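PDB 1VM7: ribokinase from Thermotoga maritima, which probably catalyses the ATP- and magnesium-dependent phosphorylation of ribose at O-5, giving D-ribose 5-phosphate. Local coordinates for residues I25-K30 / M46-G51; R105-V110 / R117-P122. All blocks are in the same frame, centred on the assembly; numbering follows the deposited sequence.

Contact 1 of 2, residues I25-K30 / M46-G51; sequences IDIVLK and MNVFPG
M46 holds its CG anti to the backbone N (chi1 -174°) and continues extended to the sulfur, bending only at the last torsion, and so its shaft runs alongside L29 and I27, all three pointing the same way. CG does most of the touching: it lies 3.6 Å from L29 CD2 and 4.0 Å from I27 CG2, while SD skirts the same two methyls slightly farther off. I25 and V48 continue this apolar face. On the reverse face, V28 sets CG2 anti to its own carbonyl carbon, which directs that methyl at the edge of the F49 ring; V28 CG2 meets F49 CE2 near the ring plane at 3.7 Å.

Between these two layers of side chains the strands run antiparallel at 152°. In both hydrogen-bonded pairs, D26 with F49 and V28 with N47, reciprocal N-H...O bonds close one ring; D26 N to F49 O is 2.7 Å, and V28 N reaches N47 O at 2.8 Å with a nearly straight N-H (169°). V28 O also accepts a hydrogen bond from a water, which in turn accepts from K30 NZ at 2.8 Å and from N47 ND2 at 2.6 Å. The water thus joins lysine and amide, which do not bond directly, and N47 ND2 has a further partner in E45 OE1.

The hairpin belongs to the small lid sheet of the PfkB kinases, and I25 and D26 are predicted to bind substrate. Y80 and L84 of helix 79-90 pack on I25, and F107 and F121 of the second subunit cover I27, L29 and M46. Strand 40-51 is the outermost in this sheet within the chain, whereas strand 24-30 is hydrogen-bonded on its other edge to strand 105-110.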
ATOM      1  N   ILE A  25       7.606  -5.661   3.271  1.00 34.92           N
ATOM      2  CA  ILE A  25       6.339  -5.618   3.964  1.00 34.61           C
ATOM      3  C   ILE A  25       5.306  -6.016   2.948  1.00 34.46           C
ATOM      4  O   ILE A  25       5.240  -5.388   1.895  1.00 34.54           O
ATOM      5  CB  ILE A  25       5.999  -4.174   4.374  1.00 34.42           C
ATOM      6  CG1 ILE A  25       7.145  -3.587   5.191  1.00 36.85           C
ATOM      7  CG2 ILE A  25       4.707  -4.122   5.164  1.00 34.38           C
ATOM      8  CD1 ILE A  25       7.470  -4.357   6.448  1.00 36.27           C
ATOM      9  N   ASP A  26       4.483  -7.018   3.266  1.00 34.10           N
ATOM     10  CA  ASP A  26       3.363  -7.378   2.389  1.00 33.73           C
ATOM     11  C   ASP A  26       2.102  -6.710   2.897  1.00 33.84           C
ATOM     12  O   ASP A  26       1.650  -6.987   4.017  1.00 32.56           O
ATOM     13  CB  ASP A  26       3.192  -8.888   2.330  1.00 34.46           C
ATOM     14  CG  ASP A  26       4.304  -9.553   1.568  1.00 33.50           C
ATOM     15  OD1 ASP A  26       4.790  -8.950   0.618  1.00 33.72           O
ATOM     16  OD2 ASP A  26       4.666 -10.688   1.888  1.00 39.54           O
ATOM     17  N   ILE A  27       1.543  -5.839   2.062  1.00 33.09           N
ATOM     18  CA  ILE A  27       0.360  -5.060   2.408  1.00 33.22           C
ATOM     19  C   ILE A  27      -0.825  -5.665   1.676  1.00 33.09           C
ATOM     20  O   ILE A  27      -0.938  -5.539   0.450  1.00 33.25           O
ATOM     21  CB  ILE A  27       0.541  -3.539   2.083  1.00 33.69           C
ATOM     22  CG1 ILE A  27       1.717  -2.969   2.881  1.00 33.18           C
ATOM     23  CG2 ILE A  27      -0.722  -2.744   2.397  1.00 33.12           C
ATOM     24  CD1 ILE A  27       2.344  -1.780   2.232  1.00 36.06           C
ATOM     25  N   VAL A  28      -1.700  -6.355   2.428  1.00 32.43           N
ATOM     26  CA  VAL A  28      -2.758  -7.114   1.806  1.00 32.31           C
ATOM     27  C   VAL A  28      -4.015  -6.286   1.906  1.00 32.87           C
ATOM     28  O   VAL A  28      -4.489  -5.972   3.004  1.00 32.45           O
ATOM     29  CB  VAL A  28      -2.956  -8.497   2.461  1.00 33.02           C
ATOM     30  CG1 VAL A  28      -4.099  -9.260   1.777  1.00 33.97           C
ATOM     31  CG2 VAL A  28      -1.657  -9.300   2.382  1.00 33.29           C
ATOM     32  N   LEU A  29      -4.543  -5.912   0.750  1.00 32.93           N
ATOM     33  CA  LEU A  29      -5.777  -5.150   0.703  1.00 33.45           C
ATOM     34  C   LEU A  29      -6.887  -6.090   0.209  1.00 33.19           C
ATOM     35  O   LEU A  29      -6.910  -6.498  -0.933  1.00 33.47           O
ATOM     36  CB  LEU A  29      -5.629  -3.939  -0.203  1.00 33.52           C
ATOM     37  CG  LEU A  29      -4.456  -3.057   0.211  1.00 34.69           C
ATOM     38  CD1 LEU A  29      -3.965  -2.255  -0.949  1.00 34.55           C
ATOM     39  CD2 LEU A  29      -4.855  -2.209   1.405  1.00 34.12           C
ATOM     40  N   LYS A  30      -7.792  -6.417   1.110  1.00 33.77           N
ATOM     41  CA  LYS A  30      -8.932  -7.264   0.849  1.00 34.34           C
ATOM     42  C   LYS A  30     -10.050  -6.407   0.248  1.00 33.99           C
ATOM     43  O   LYS A  30     -10.480  -5.430   0.865  1.00 33.09           O
ATOM     44  CB  LYS A  30      -9.372  -7.821   2.192  1.00 35.42           C
ATOM     45  CG  LYS A  30     -10.192  -9.037   2.168  1.00 38.87           C
ATOM     46  CD  LYS A  30      -9.944  -9.849   3.437  1.00 42.70           C
ATOM     47  CE  LYS A  30      -8.710 -10.771   3.291  1.00 44.63           C
ATOM     48  NZ  LYS A  30      -7.397 -10.079   3.307  1.00 46.68           N
ATOM     49  N   MET A  46      -7.213  -4.039   5.623  1.00 33.63           N
ATOM     50  CA  MET A  46      -5.795  -3.926   5.349  1.00 34.47           C
ATOM     51  C   MET A  46      -5.033  -4.620   6.451  1.00 33.42           C
ATOM     52  O   MET A  46      -5.241  -4.346   7.631  1.00 33.88           O
ATOM     53  CB  MET A  46      -5.335  -2.483   5.292  1.00 34.41           C
ATOM     54  CG  MET A  46      -3.888  -2.356   4.858  1.00 37.23           C
ATOM     55  SD  MET A  46      -3.304  -0.655   4.906  1.00 36.33           S
ATOM     56  CE  MET A  46      -3.021  -0.453   6.628  1.00 37.80           C
ATOM     57  N   ASN A  47      -4.175  -5.540   6.045  1.00 32.61           N
ATOM     58  CA  ASN A  47      -3.322  -6.292   6.937  1.00 32.65           C
ATOM     59  C   ASN A  47      -1.903  -6.335   6.407  1.00 32.62           C
ATOM     60  O   ASN A  47      -1.687  -6.572   5.250  1.00 33.08           O
ATOM     61  CB  ASN A  47      -3.875  -7.713   7.063  1.00 32.72           C
ATOM     62  CG  ASN A  47      -5.260  -7.729   7.662  1.00 31.55           C
ATOM     63  OD1 ASN A  47      -5.406  -7.678   8.878  1.00 36.79           O
ATOM     64  ND2 ASN A  47      -6.275  -7.806   6.831  1.00 29.04           N
ATOM     65  N   VAL A  48      -0.942  -6.123   7.281  1.00 32.84           N
ATOM     66  CA  VAL A  48       0.447  -5.997   6.928  1.00 32.68           C
ATOM     67  C   VAL A  48       1.229  -7.133   7.597  1.00 32.57           C
ATOM     68  O   VAL A  48       0.993  -7.467   8.756  1.00 31.51           O
ATOM     69  CB  VAL A  48       0.929  -4.627   7.397  1.00 33.60           C
ATOM     70  CG1 VAL A  48       2.321  -4.357   6.963  1.00 34.58           C
ATOM     71  CG2 VAL A  48      -0.011  -3.514   6.823  1.00 33.84           C
ATOM     72  N   PHE A  49       2.112  -7.753   6.824  1.00 32.16           N
ATOM     73  CA  PHE A  49       2.846  -8.905   7.245  1.00 32.12           C
ATOM     74  C   PHE A  49       4.286  -8.706   6.799  1.00 32.00           C
ATOM     75  O   PHE A  49       4.535  -8.170   5.712  1.00 32.64           O
ATOM     76  CB  PHE A  49       2.293 -10.156   6.571  1.00 32.58           C
ATOM     77  CG  PHE A  49       0.825 -10.332   6.750  1.00 33.34           C
ATOM     78  CD1 PHE A  49       0.320 -10.972   7.872  1.00 33.47           C
ATOM     79  CD2 PHE A  49      -0.053  -9.836   5.805  1.00 32.80           C
ATOM     80  CE1 PHE A  49      -1.043 -11.153   8.026  1.00 34.97           C
ATOM     81  CE2 PHE A  49      -1.400 -10.024   5.953  1.00 35.28           C
ATOM     82  CZ  PHE A  49      -1.900 -10.667   7.061  1.00 33.37           C
ATOM     83  N   PRO A  50       5.238  -9.143   7.629  1.00 31.61           N
ATOM     84  CA  PRO A  50       6.601  -9.210   7.145  1.00 31.74           C
ATOM     85  C   PRO A  50       6.764 -10.298   6.041  1.00 31.66           C
ATOM     86  O   PRO A  50       6.083 -11.308   6.045  1.00 31.65           O
ATOM     87  CB  PRO A  50       7.418  -9.506   8.392  1.00 31.28           C
ATOM     88  CG  PRO A  50       6.418  -9.971   9.450  1.00 31.88           C
ATOM     89  CD  PRO A  50       5.061  -9.697   8.991  1.00 31.60           C
ATOM     90  N   GLY A  51       7.667 -10.043   5.110  1.00 32.29           N
ATOM     91  CA  GLY A  51       7.852 -10.886   3.945  1.00 32.81           C
ATOM     92  C   GLY A  51       9.192 -10.637   3.312  1.00 33.07           C
ATOM     93  O   GLY A  51      10.133 -10.161   3.975  1.00 33.66           O
TER
HETATM   94  O   HOH W   1      -6.182  -7.777   4.245  1.00 34.74           O

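Contact 2 of 2, residues R105-V110 / R117-P122; sequences RAFIEV and RIIIFP
E109 and R117 extend as neighbours from the same face of the hairpin, but their flat ends are turned 77° apart. E109 OE1 sits at the edge of the R117 guanidinium, in its plane, and takes both NH2 at 3.0 Å and NE at 3.1 Å; the two nitrogens reach it from above one face of the carboxylate. A single oxygen therefore receives both N-H groups of this salt bridge, while E109 OE2 bonds to T35 OG1 and R117 NH2 also donates to T35 O. At the far end of the same face, the R105 guanidinium, held by T103 O and a salt bridge to D78, stands nearly perpendicular (88°) to the F121 ring; the nearest side-chain approach is R105 CG to F121 CB, 4.1 Å. Between these pairs F107 presents its ring edge to the backbone, with CD1 3.5 Å from I119 O.

The strands form an antiparallel beta hairpin of the lid, and I118, I119 and I120 pair in parallel with a strand of the second subunit, extending the sheet across the dimer as in the beta-clasp of ribokinases. Six backbone hydrogen bonds bind the hairpin; F107 N to I119 O, at 2.7 Å, is almost straight (177°).

The reverse face is purely aliphatic: I108 and I118 run alongside each other, CG1 to CG1 at 4.0 Å, and A106 CB rests against I118 CG2 and I120 CG1.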
ATOM      1  N   ARG A 105       8.256  -2.969  -0.226  1.00 32.28           N
ATOM      2  CA  ARG A 105       6.860  -3.284   0.046  1.00 33.68           C
ATOM      3  C   ARG A 105       6.162  -3.898  -1.154  1.00 33.50           C
ATOM      4  O   ARG A 105       6.582  -3.710  -2.296  1.00 34.59           O
ATOM      5  CB  ARG A 105       6.131  -2.075   0.592  1.00 34.52           C
ATOM      6  CG  ARG A 105       5.993  -0.859  -0.261  1.00 34.54           C
ATOM      7  CD  ARG A 105       5.696   0.315   0.645  1.00 36.60           C
ATOM      8  NE  ARG A 105       6.821   0.516   1.537  1.00 38.72           N
ATOM      9  CZ  ARG A 105       6.883   1.347   2.575  1.00 39.43           C
ATOM     10  NH1 ARG A 105       5.874   2.138   2.914  1.00 39.75           N
ATOM     11  NH2 ARG A 105       7.997   1.386   3.284  1.00 38.78           N
ATOM     12  N   ALA A 106       5.176  -4.713  -0.889  1.00 33.43           N
ATOM     13  CA  ALA A 106       4.373  -5.307  -1.952  1.00 33.67           C
ATOM     14  C   ALA A 106       2.925  -5.005  -1.597  1.00 33.91           C
ATOM     15  O   ALA A 106       2.490  -5.165  -0.438  1.00 32.99           O
ATOM     16  CB  ALA A 106       4.619  -6.775  -2.065  1.00 33.66           C
ATOM     17  N   PHE A 107       2.195  -4.512  -2.585  1.00 33.78           N
ATOM     18  CA  PHE A 107       0.788  -4.149  -2.413  1.00 34.17           C
ATOM     19  C   PHE A 107      -0.054  -5.206  -3.097  1.00 34.95           C
ATOM     20  O   PHE A 107      -0.059  -5.305  -4.335  1.00 35.17           O
ATOM     21  CB  PHE A 107       0.513  -2.806  -3.041  1.00 33.41           C
ATOM     22  CG  PHE A 107       1.326  -1.711  -2.454  1.00 34.03           C
ATOM     23  CD1 PHE A 107       2.585  -1.415  -2.962  1.00 34.37           C
ATOM     24  CD2 PHE A 107       0.858  -0.987  -1.380  1.00 33.52           C
ATOM     25  CE1 PHE A 107       3.334  -0.392  -2.419  1.00 32.92           C
ATOM     26  CE2 PHE A 107       1.616   0.063  -0.850  1.00 35.06           C
ATOM     27  CZ  PHE A 107       2.842   0.348  -1.365  1.00 32.29           C
ATOM     28  N   ILE A 108      -0.740  -5.995  -2.278  1.00 34.79           N
ATOM     29  CA  ILE A 108      -1.386  -7.209  -2.725  1.00 34.72           C
ATOM     30  C   ILE A 108      -2.886  -6.988  -2.632  1.00 34.72           C
ATOM     31  O   ILE A 108      -3.443  -6.845  -1.546  1.00 35.34           O
ATOM     32  CB  ILE A 108      -0.978  -8.440  -1.865  1.00 34.64           C
ATOM     33  CG1 ILE A 108       0.544  -8.613  -1.818  1.00 33.77           C
ATOM     34  CG2 ILE A 108      -1.690  -9.729  -2.393  1.00 33.80           C
ATOM     35  CD1 ILE A 108       1.053  -9.488  -0.688  1.00 36.17           C
ATOM     36  N   GLU A 109      -3.545  -6.935  -3.780  1.00 34.40           N
ATOM     37  CA  GLU A 109      -5.007  -6.763  -3.822  1.00 33.55           C
ATOM     38  C   GLU A 109      -5.618  -8.125  -3.983  1.00 33.53           C
ATOM     39  O   GLU A 109      -5.309  -8.790  -4.937  1.00 32.94           O
ATOM     40  CB  GLU A 109      -5.400  -5.826  -4.966  1.00 33.04           C
ATOM     41  CG  GLU A 109      -6.898  -5.582  -5.121  1.00 33.62           C
ATOM     42  CD  GLU A 109      -7.248  -4.540  -6.208  1.00 34.17           C
ATOM     43  OE1 GLU A 109      -6.337  -3.974  -6.868  1.00 34.67           O
ATOM     44  OE2 GLU A 109      -8.454  -4.278  -6.382  1.00 31.72           O
ATOM     45  N   VAL A 110      -6.450  -8.547  -3.013  1.00 33.76           N
ATOM     46  CA  VAL A 110      -7.088  -9.847  -2.994  1.00 34.05           C
ATOM     47  C   VAL A 110      -8.608  -9.687  -3.038  1.00 34.21           C
ATOM     48  O   VAL A 110      -9.194  -9.039  -2.172  1.00 34.45           O
ATOM     49  CB  VAL A 110      -6.762 -10.671  -1.696  1.00 34.08           C
ATOM     50  CG1 VAL A 110      -7.084 -12.104  -1.919  1.00 35.91           C
ATOM     51  CG2 VAL A 110      -5.332 -10.592  -1.331  1.00 35.39           C
ATOM     52  N   ARG A 117      -3.522  -9.845  -7.083  1.00 31.99           N
ATOM     53  CA  ARG A 117      -2.476  -9.272  -7.948  1.00 32.05           C
ATOM     54  C   ARG A 117      -1.643  -8.357  -7.084  1.00 31.71           C
ATOM     55  O   ARG A 117      -2.091  -7.960  -6.010  1.00 31.12           O
ATOM     56  CB  ARG A 117      -3.072  -8.486  -9.123  1.00 31.47           C
ATOM     57  CG  ARG A 117      -3.923  -7.315  -8.680  1.00 32.04           C
ATOM     58  CD  ARG A 117      -4.501  -6.600  -9.844  1.00 33.31           C
ATOM     59  NE  ARG A 117      -5.439  -5.578  -9.421  1.00 32.28           N
ATOM     60  CZ  ARG A 117      -6.502  -5.218 -10.130  1.00 34.03           C
ATOM     61  NH1 ARG A 117      -6.781  -5.814 -11.293  1.00 33.88           N
ATOM     62  NH2 ARG A 117      -7.333  -4.304  -9.648  1.00 33.78           N
ATOM     63  N   ILE A 118      -0.442  -8.046  -7.555  1.00 32.14           N
ATOM     64  CA  ILE A 118       0.617  -7.520  -6.698  1.00 32.96           C
ATOM     65  C   ILE A 118       1.414  -6.440  -7.433  1.00 33.12           C
ATOM     66  O   ILE A 118       1.876  -6.643  -8.576  1.00 32.29           O
ATOM     67  CB  ILE A 118       1.577  -8.667  -6.273  1.00 32.91           C
ATOM     68  CG1 ILE A 118       0.815  -9.832  -5.643  1.00 32.47           C
ATOM     69  CG2 ILE A 118       2.601  -8.207  -5.323  1.00 33.63           C
ATOM     70  CD1 ILE A 118       1.757 -10.906  -5.007  1.00 33.20           C
ATOM     71  N   ILE A 119       1.549  -5.287  -6.774  1.00 33.25           N
ATOM     72  CA  ILE A 119       2.518  -4.280  -7.164  1.00 33.11           C
ATOM     73  C   ILE A 119       3.665  -4.310  -6.156  1.00 33.70           C
ATOM     74  O   ILE A 119       3.430  -4.180  -4.954  1.00 32.94           O
ATOM     75  CB  ILE A 119       1.911  -2.898  -7.171  1.00 33.36           C
ATOM     76  CG1 ILE A 119       0.857  -2.773  -8.296  1.00 34.20           C
ATOM     77  CG2 ILE A 119       2.997  -1.868  -7.402  1.00 35.18           C
ATOM     78  CD1 ILE A 119      -0.136  -1.630  -8.054  1.00 35.38           C
ATOM     79  N   ILE A 120       4.887  -4.465  -6.666  1.00 33.39           N
ATOM     80  CA  ILE A 120       6.071  -4.598  -5.855  1.00 34.34           C
ATOM     81  C   ILE A 120       6.938  -3.361  -5.972  1.00 33.16           C
ATOM     82  O   ILE A 120       7.289  -2.974  -7.066  1.00 33.04           O
ATOM     83  CB  ILE A 120       6.909  -5.832  -6.275  1.00 34.85           C
ATOM     84  CG1 ILE A 120       6.168  -7.092  -5.843  1.00 38.13           C
ATOM     85  CG2 ILE A 120       8.297  -5.793  -5.588  1.00 36.38           C
ATOM     86  CD1 ILE A 120       6.790  -8.356  -6.300  1.00 42.47           C
ATOM     87  N   PHE A 121       7.273  -2.763  -4.827  1.00 32.54           N
ATOM     88  CA  PHE A 121       8.193  -1.642  -4.774  1.00 31.98           C
ATOM     89  C   PHE A 121       9.440  -2.127  -4.086  1.00 31.86           C
ATOM     90  O   PHE A 121       9.461  -2.344  -2.861  1.00 31.65           O
ATOM     91  CB  PHE A 121       7.583  -0.479  -4.036  1.00 32.40           C
ATOM     92  CG  PHE A 121       8.516   0.683  -3.874  1.00 31.40           C
ATOM     93  CD1 PHE A 121       8.863   1.448  -4.948  1.00 30.96           C
ATOM     94  CD2 PHE A 121       9.041   0.994  -2.636  1.00 33.50           C
ATOM     95  CE1 PHE A 121       9.712   2.539  -4.785  1.00 31.37           C
ATOM     96  CE2 PHE A 121       9.860   2.092  -2.468  1.00 30.83           C
ATOM     97  CZ  PHE A 121      10.194   2.843  -3.542  1.00 30.75           C
ATOM     98  N   PRO A 122      10.482  -2.377  -4.870  1.00 31.35           N
ATOM     99  CA  PRO A 122      11.689  -2.896  -4.231  1.00 31.25           C
ATOM    100  C   PRO A 122      12.280  -2.043  -3.135  1.00 30.85           C
ATOM    101  O   PRO A 122      12.719  -2.571  -2.113  1.00 31.92           O
ATOM    102  CB  PRO A 122      12.652  -3.074  -5.386  1.00 30.81           C
ATOM    103  CG  PRO A 122      11.781  -3.241  -6.571  1.00 31.23           C
ATOM    104  CD  PRO A 122      10.594  -2.384  -6.334  1.00 31.95           C
TER

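How the contacts relate
The two hairpins are halves of one four-stranded lid sheet, joined by its inner strands: I27 N to A106 O is 2.8 Å and L29 N to I108 O is 2.7 Å. Contact 1 ends on an outer strand of the sheet and is only partly buried, with a water-linked polar group and residues of the predicted substrate site. Contact 2 is the more buried of the two, consistent with the second subunit continuing the sheet beyond strand 116-121; its polar link is a direct salt bridge. Both touch that subunit, but contact 1 does so through packing of I27, L29 and M46, whereas contact 2 also shares backbone pairing.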